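Long-range contact in EvdMO1 (Micromonospora carbonacea, PDB 5T39), which probably transfers a methyl group from S-adenosylmethionine to a sugar in everninomicin biosynthesis, through the methyltransferase domain of a fused methyltransferase-oxidase: residues Phe69-Gly83 with Phe138-Leu152. Sequence-based numbering, arbitrary orientation. Where two conformers were deposited one is given.
Sequences FYEAFPGATRILELG and FATLGRFDAVLCAGL. With SAH (S-adenosyl-L-homocysteine), chain B.
Phe-69 reaches Ala-146 with the end of its ring, CZ lying 3.6 Å from CB. Its CG is anti to the backbone N (chi1 -176°), which carries CE1 on to Leu-148 CB. Phe-73 spreads its ring over the same methyl in a CH-pi contact, Ala-146 CB standing 3.6 Å from the ring centroid. At Thr-77 the backbone N donates to Asp-145 OD2 at 2.8 Å, from above the carboxylate plane. Arg-78 N reaches the same oxygen on its anti side, and the two N-H groups fix the carboxylate. Arg-78 O accepts from Asp-145 N. In one of its two conformers, Arg-78 NE lies 3.5 Å from Phe-144 CE1, the guanidinium and ring planes 20° apart, and NH1 is hydrogen-bonded to Ser-100 OG.

From here strands 78-82 and 146-150 run parallel, as central neighbours in the seven-stranded 3-2-1-4-5-7-6 sheet of a Rossmann-like class I methyltransferase. Leu-80 N donates to Ala-146 O, Leu-148 N to Leu-80 O and Leu-82 N to Leu-148 O. Leu-80 CB sits over the centre of the Phe-144 ring, 3.6 Å from its centroid. With an alanine at Phe-144, Leu-80 CB is likely to lose the ring face it rests on, opening a gap beside the strand. Glu-81 lies beside Leu-148, and its OE2 is hydrogen-bonded to Thr-90 OG1. Leu-82 projects to the same face as Leu-80, where Phe-138 CE2 lies near both CD2 methyls. Leu-82 CB packs tightly on Leu-152 CD2 at 3.5 Å. A water joins Leu-82 O to Ala-150 N. Gly-83 O and Ala-150 O accept from the amino N of S-adenosylhomocysteine, each at 2.8 Å.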
loop_
_atom_site.group_PDB
_atom_site.type_symbol
_atom_site.label_atom_id
_atom_site.label_comp_id
_atom_site.label_asym_id
_atom_site.label_seq_id
_atom_site.Cartn_x
_atom_site.Cartn_y
_atom_site.Cartn_z
ATOM N N PHE A 69 -0.528 -7.724 10.169
ATOM C CA PHE A 69 0.683 -7.943 9.387
ATOM C C PHE A 69 1.722 -8.703 10.204
ATOM O O PHE A 69 2.324 -9.669 9.723
ATOM C CB PHE A 69 1.225 -6.589 8.932
ATOM C CG PHE A 69 2.418 -6.683 8.029
ATOM C CD1 PHE A 69 2.253 -6.769 6.657
ATOM C CD2 PHE A 69 3.693 -6.656 8.545
ATOM C CE1 PHE A 69 3.333 -6.843 5.823
ATOM C CE2 PHE A 69 4.775 -6.721 7.715
ATOM C CZ PHE A 69 4.599 -6.811 6.351
ATOM N N TYR A 70 1.939 -8.276 11.447
ATOM C CA TYR A 70 2.928 -8.919 12.300
ATOM C C TYR A 70 2.440 -10.233 12.902
ATOM O O TYR A 70 3.270 -11.037 13.347
ATOM C CB TYR A 70 3.401 -7.937 13.368
ATOM C CG TYR A 70 4.282 -6.842 12.811
ATOM C CD1 TYR A 70 5.386 -7.154 12.038
ATOM C CD2 TYR A 70 4.018 -5.505 13.068
ATOM C CE1 TYR A 70 6.212 -6.167 11.540
ATOM C CE2 TYR A 70 4.837 -4.508 12.567
ATOM C CZ TYR A 70 5.932 -4.843 11.803
ATOM O OH TYR A 70 6.757 -3.865 11.302
ATOM N N GLU A 71 1.129 -10.492 12.902
ATOM C CA GLU A 71 0.657 -11.851 13.169
ATOM C C GLU A 71 1.091 -12.788 12.049
ATOM O O GLU A 71 1.491 -13.930 12.302
ATOM C CB GLU A 71 -0.868 -11.874 13.338
ATOM C CG GLU A 71 -1.349 -11.326 14.671
ATOM C CD GLU A 71 -2.860 -11.110 14.746
ATOM O OE1 GLU A 71 -3.547 -11.185 13.702
ATOM O OE2 GLU A 71 -3.353 -10.853 15.868
ATOM N N ALA A 72 1.041 -12.307 10.807
ATOM C CA ALA A 72 1.437 -13.113 9.658
ATOM C C ALA A 72 2.953 -13.260 9.563
ATOM O O ALA A 72 3.444 -14.317 9.140
ATOM C CB ALA A 72 0.900 -12.459 8.384
ATOM N N PHE A 73 3.699 -12.195 9.895
ATOM C CA PHE A 73 5.148 -12.130 9.705
ATOM C C PHE A 73 5.817 -11.700 11.011
ATOM O O PHE A 73 6.409 -10.622 11.105
ATOM C CB PHE A 73 5.476 -11.173 8.559
ATOM C CG PHE A 73 4.828 -11.566 7.262
ATOM C CD1 PHE A 73 5.218 -12.722 6.605
ATOM C CD2 PHE A 73 3.819 -10.801 6.709
ATOM C CE1 PHE A 73 4.627 -13.104 5.421
ATOM C CE2 PHE A 73 3.216 -11.194 5.514
ATOM C CZ PHE A 73 3.616 -12.343 4.884
ATOM N N PRO A 74 5.750 -12.538 12.043
ATOM C CA PRO A 74 6.250 -12.111 13.365
ATOM C C PRO A 74 7.736 -11.825 13.395
ATOM O O PRO A 74 8.185 -11.005 14.208
ATOM C CB PRO A 74 5.881 -13.291 14.275
ATOM C CG PRO A 74 5.722 -14.452 13.338
ATOM C CD PRO A 74 5.140 -13.871 12.088
ATOM N N GLY A 75 8.519 -12.494 12.560
ATOM C CA GLY A 75 9.946 -12.270 12.534
ATOM C C GLY A 75 10.404 -11.136 11.650
ATOM O O GLY A 75 11.608 -10.911 11.531
ATOM N N ALA A 76 9.495 -10.394 11.022
ATOM C CA ALA A 76 9.904 -9.395 10.042
ATOM C C ALA A 76 10.685 -8.253 10.677
ATOM O O ALA A 76 10.228 -7.615 11.636
ATOM C CB ALA A 76 8.688 -8.823 9.328
ATOM N N THR A 77 11.856 -7.975 10.112
ATOM C CA THR A 77 12.673 -6.841 10.520
ATOM C C THR A 77 12.935 -5.853 9.399
ATOM O O THR A 77 13.442 -4.765 9.671
ATOM C CB THR A 77 14.033 -7.295 11.084
ATOM O OG1 THR A 77 14.785 -7.954 10.063
ATOM C CG2 THR A 77 13.862 -8.205 12.302
ATOM N N ARG A 78 12.654 -6.204 8.153
ATOM C CA ARG A 78 12.844 -5.315 7.016
ATOM C C ARG A 78 11.615 -5.468 6.127
ATOM O O ARG A 78 11.400 -6.559 5.595
ATOM C CB ARG A 78 14.120 -5.742 6.283
ATOM C CG ARG A 78 14.494 -4.962 5.044
ATOM C CD ARG A 78 15.013 -3.587 5.351
ATOM N NE ARG A 78 15.257 -2.819 4.136
ATOM C CZ ARG A 78 15.243 -1.494 4.099
ATOM N NH1 ARG A 78 14.984 -0.818 5.208
ATOM N NH2 ARG A 78 15.452 -0.845 2.964
ATOM N N ILE A 79 10.824 -4.405 5.975
ATOM C CA ILE A 79 9.531 -4.450 5.306
ATOM C C ILE A 79 9.520 -3.464 4.155
ATOM O O ILE A 79 10.029 -2.348 4.285
ATOM C CB ILE A 79 8.410 -4.082 6.311
ATOM C CG1 ILE A 79 8.355 -5.084 7.467
ATOM C CG2 ILE A 79 7.041 -4.025 5.622
ATOM C CD1 ILE A 79 7.444 -4.652 8.588
ATOM N N LEU A 80 8.883 -3.854 3.055
ATOM C CA LEU A 80 8.628 -2.979 1.921
ATOM C C LEU A 80 7.138 -2.682 1.884
ATOM O O LEU A 80 6.332 -3.619 1.842
ATOM C CB LEU A 80 9.051 -3.667 0.617
ATOM C CG LEU A 80 8.782 -2.899 -0.676
ATOM C CD1 LEU A 80 9.563 -1.596 -0.703
ATOM C CD2 LEU A 80 9.139 -3.765 -1.872
ATOM N N GLU A 81 6.769 -1.404 1.880
ATOM C CA GLU A 81 5.377 -0.989 1.762
ATOM C C GLU A 81 5.189 -0.297 0.419
ATOM O O GLU A 81 5.930 0.631 0.079
ATOM C CB GLU A 81 4.983 -0.043 2.893
ATOM C CG GLU A 81 3.573 0.490 2.717
ATOM C CD GLU A 81 3.257 1.628 3.622
ATOM O OE1 GLU A 81 2.064 2.013 3.660
ATOM O OE2 GLU A 81 4.184 2.157 4.257
ATOM N N LEU A 82 4.192 -0.738 -0.338
ATOM C CA LEU A 82 3.919 -0.192 -1.663
ATOM C C LEU A 82 2.690 0.714 -1.629
ATOM O O LEU A 82 1.616 0.300 -1.203
ATOM C CB LEU A 82 3.690 -1.337 -2.650
ATOM C CG LEU A 82 4.838 -2.341 -2.732
ATOM C CD1 LEU A 82 4.501 -3.431 -3.716
ATOM C CD2 LEU A 82 6.148 -1.674 -3.102
ATOM N N GLY A 83 2.830 1.933 -2.126
ATOM C CA GLY A 83 1.727 2.878 -2.118
ATOM C C GLY A 83 1.473 3.484 -0.752
ATOM O O GLY A 83 0.361 3.408 -0.218
ATOM N N PHE A 138 12.612 -3.632 -9.303
ATOM C CA PHE A 138 12.566 -4.081 -7.917
ATOM C C PHE A 138 13.848 -4.782 -7.488
ATOM O O PHE A 138 14.113 -4.860 -6.287
ATOM C CB PHE A 138 11.359 -4.998 -7.685
ATOM C CG PHE A 138 10.061 -4.271 -7.408
ATOM C CD1 PHE A 138 9.469 -3.453 -8.362
ATOM C CD2 PHE A 138 9.412 -4.454 -6.194
ATOM C CE1 PHE A 138 8.266 -2.829 -8.092
ATOM C CE2 PHE A 138 8.219 -3.834 -5.922
ATOM C CZ PHE A 138 7.642 -3.012 -6.873
ATOM N N ALA A 139 14.645 -5.296 -8.430
ATOM C CA ALA A 139 15.906 -5.945 -8.081
ATOM C C ALA A 139 16.919 -4.978 -7.483
ATOM O O ALA A 139 17.943 -5.426 -6.967
ATOM C CB ALA A 139 16.507 -6.635 -9.309
ATOM N N THR A 140 16.665 -3.672 -7.529
ATOM C CA THR A 140 17.547 -2.692 -6.907
ATOM C C THR A 140 17.264 -2.488 -5.426
ATOM O O THR A 140 18.008 -1.753 -4.771
ATOM C CB THR A 140 17.417 -1.326 -7.597
ATOM O OG1 THR A 140 16.093 -0.808 -7.410
ATOM C CG2 THR A 140 17.736 -1.415 -9.085
ATOM N N LEU A 141 16.211 -3.093 -4.883
ATOM C CA LEU A 141 15.755 -2.764 -3.539
ATOM C C LEU A 141 16.313 -3.666 -2.448
ATOM O O LEU A 141 16.136 -3.361 -1.266
ATOM C CB LEU A 141 14.231 -2.822 -3.481
ATOM C CG LEU A 141 13.462 -1.931 -4.448
ATOM C CD1 LEU A 141 11.972 -2.192 -4.292
ATOM C CD2 LEU A 141 13.805 -0.471 -4.226
ATOM N N GLY A 142 16.945 -4.764 -2.795
ATOM C CA GLY A 142 17.381 -5.704 -1.792
ATOM C C GLY A 142 16.265 -6.658 -1.404
ATOM O O GLY A 142 15.291 -6.851 -2.131
ATOM N N ARG A 143 16.420 -7.266 -0.234
ATOM C CA ARG A 143 15.528 -8.315 0.230
ATOM C C ARG A 143 14.716 -7.810 1.411
ATOM O O ARG A 143 15.222 -7.058 2.250
ATOM C CB ARG A 143 16.327 -9.543 0.669
ATOM C CG ARG A 143 15.470 -10.750 1.040
ATOM C CD ARG A 143 16.332 -11.993 1.239
ATOM N NE ARG A 143 15.524 -13.192 1.439
ATOM C CZ ARG A 143 15.058 -13.607 2.605
ATOM N NH1 ARG A 143 15.325 -12.940 3.711
ATOM N NH2 ARG A 143 14.322 -14.702 2.674
ATOM N N PHE A 144 13.476 -8.270 1.495
ATOM C CA PHE A 144 12.568 -7.912 2.567
ATOM C C PHE A 144 11.950 -9.173 3.147
ATOM O O PHE A 144 11.705 -10.149 2.436
ATOM C CB PHE A 144 11.459 -6.988 2.059
ATOM C CG PHE A 144 11.995 -5.721 1.483
ATOM C CD1 PHE A 144 12.163 -4.606 2.271
ATOM C CD2 PHE A 144 12.391 -5.658 0.157
ATOM C CE1 PHE A 144 12.710 -3.440 1.753
ATOM C CE2 PHE A 144 12.935 -4.516 -0.361
ATOM C CZ PHE A 144 13.093 -3.401 0.432
ATOM N N ASP A 145 11.660 -9.129 4.435
ATOM C CA ASP A 145 10.956 -10.236 5.056
ATOM C C ASP A 145 9.521 -10.339 4.552
ATOM O O ASP A 145 8.961 -11.440 4.480
ATOM C CB ASP A 145 10.974 -10.053 6.562
ATOM C CG ASP A 145 12.376 -10.103 7.120
ATOM O OD1 ASP A 145 13.055 -11.113 6.896
ATOM O OD2 ASP A 145 12.813 -9.135 7.770
ATOM N N ALA A 146 8.898 -9.212 4.232
ATOM C CA ALA A 146 7.537 -9.222 3.740
ATOM C C ALA A 146 7.254 -7.879 3.085
ATOM O O ALA A 146 7.914 -6.866 3.356
ATOM C CB ALA A 146 6.533 -9.511 4.861
ATOM N N VAL A 147 6.254 -7.899 2.216
ATOM C CA VAL A 147 5.782 -6.749 1.460
ATOM C C VAL A 147 4.345 -6.462 1.867
ATOM O O VAL A 147 3.511 -7.374 1.886
ATOM C CB VAL A 147 5.838 -7.029 -0.055
ATOM C CG1 VAL A 147 5.273 -5.881 -0.859
ATOM C CG2 VAL A 147 7.254 -7.348 -0.479
ATOM N N LEU A 148 4.051 -5.205 2.189
ATOM C CA LEU A 148 2.684 -4.748 2.380
ATOM C C LEU A 148 2.221 -4.132 1.072
ATOM O O LEU A 148 2.864 -3.210 0.555
ATOM C CB LEU A 148 2.592 -3.729 3.520
ATOM C CG LEU A 148 1.203 -3.108 3.735
ATOM C CD1 LEU A 148 0.159 -4.171 4.037
ATOM C CD2 LEU A 148 1.242 -2.084 4.855
ATOM N N CYS A 149 1.114 -4.652 0.528
ATOM C CA CYS A 149 0.546 -4.164 -0.727
ATOM C C CYS A 149 -0.955 -4.006 -0.530
ATOM O O CYS A 149 -1.738 -4.919 -0.827
ATOM C CB CYS A 149 0.872 -5.122 -1.860
ATOM S SG CYS A 149 0.268 -4.582 -3.461
ATOM N N ALA A 150 -1.357 -2.858 0.007
ATOM C CA ALA A 150 -2.746 -2.593 0.325
ATOM C C ALA A 150 -3.231 -1.413 -0.502
ATOM O O ALA A 150 -2.521 -0.415 -0.673
ATOM C CB ALA A 150 -2.914 -2.290 1.814
ATOM N N GLY A 151 -4.447 -1.525 -1.016
ATOM C CA GLY A 151 -5.038 -0.397 -1.700
ATOM C C GLY A 151 -4.359 -0.004 -2.994
ATOM O O GLY A 151 -4.532 1.129 -3.441
ATOM N N LEU A 152 -3.623 -0.920 -3.625
ATOM C CA LEU A 152 -2.763 -0.571 -4.748
ATOM C C LEU A 152 -2.987 -1.436 -5.984
ATOM O O LEU A 152 -2.853 -0.948 -7.111
ATOM C CB LEU A 152 -1.294 -0.661 -4.336
ATOM C CG LEU A 152 -0.259 -0.302 -5.412
ATOM C CD1 LEU A 152 -0.464 1.110 -5.928
ATOM C CD2 LEU A 152 1.142 -0.481 -4.858
HETATM N N SAH B . -1.693 1.782 0.898
HETATM C CA SAH B . -2.578 2.824 1.414
HETATM C CB SAH B . -2.985 3.819 0.341
HETATM C CG SAH B . -3.761 3.198 -0.816
HETATM S SD SAH B . -4.315 4.443 -2.009
HETATM C C SAH B . -3.823 2.190 2.003
HETATM O O SAH B . -4.650 2.881 2.609
HETATM O OXT SAH B . -4.005 0.984 1.851
HETATM C "C5'" SAH B . -3.108 4.118 -3.321
HETATM C "C4'" SAH B . -1.732 4.732 -3.079
HETATM O "O4'" SAH B . -0.839 4.165 -4.039
HETATM C "C3'" SAH B . -1.707 6.241 -3.265
HETATM O "O3'" SAH B . -0.838 6.878 -2.351
HETATM C "C2'" SAH B . -1.215 6.366 -4.698
HETATM O "O2'" SAH B . -0.632 7.606 -5.060
HETATM C "C1'" SAH B . -0.238 5.204 -4.781
HETATM N N9 SAH B . 0.022 4.715 -6.134
HETATM C C8 SAH B . -0.894 4.503 -7.132
HETATM N N7 SAH B . -0.280 4.009 -8.224
HETATM C C5 SAH B . 1.042 3.917 -7.921
HETATM C C6 SAH B . 2.152 3.499 -8.653
HETATM N N6 SAH B . 2.087 3.097 -9.919
HETATM N N1 SAH B . 3.369 3.513 -8.041
HETATM C C2 SAH B . 3.486 3.946 -6.752
HETATM N N3 SAH B . 2.435 4.388 -5.999
HETATM C C4 SAH B . 1.236 4.346 -6.613
HETATM O O HOH W 1 0.570 -1.071 0.949
#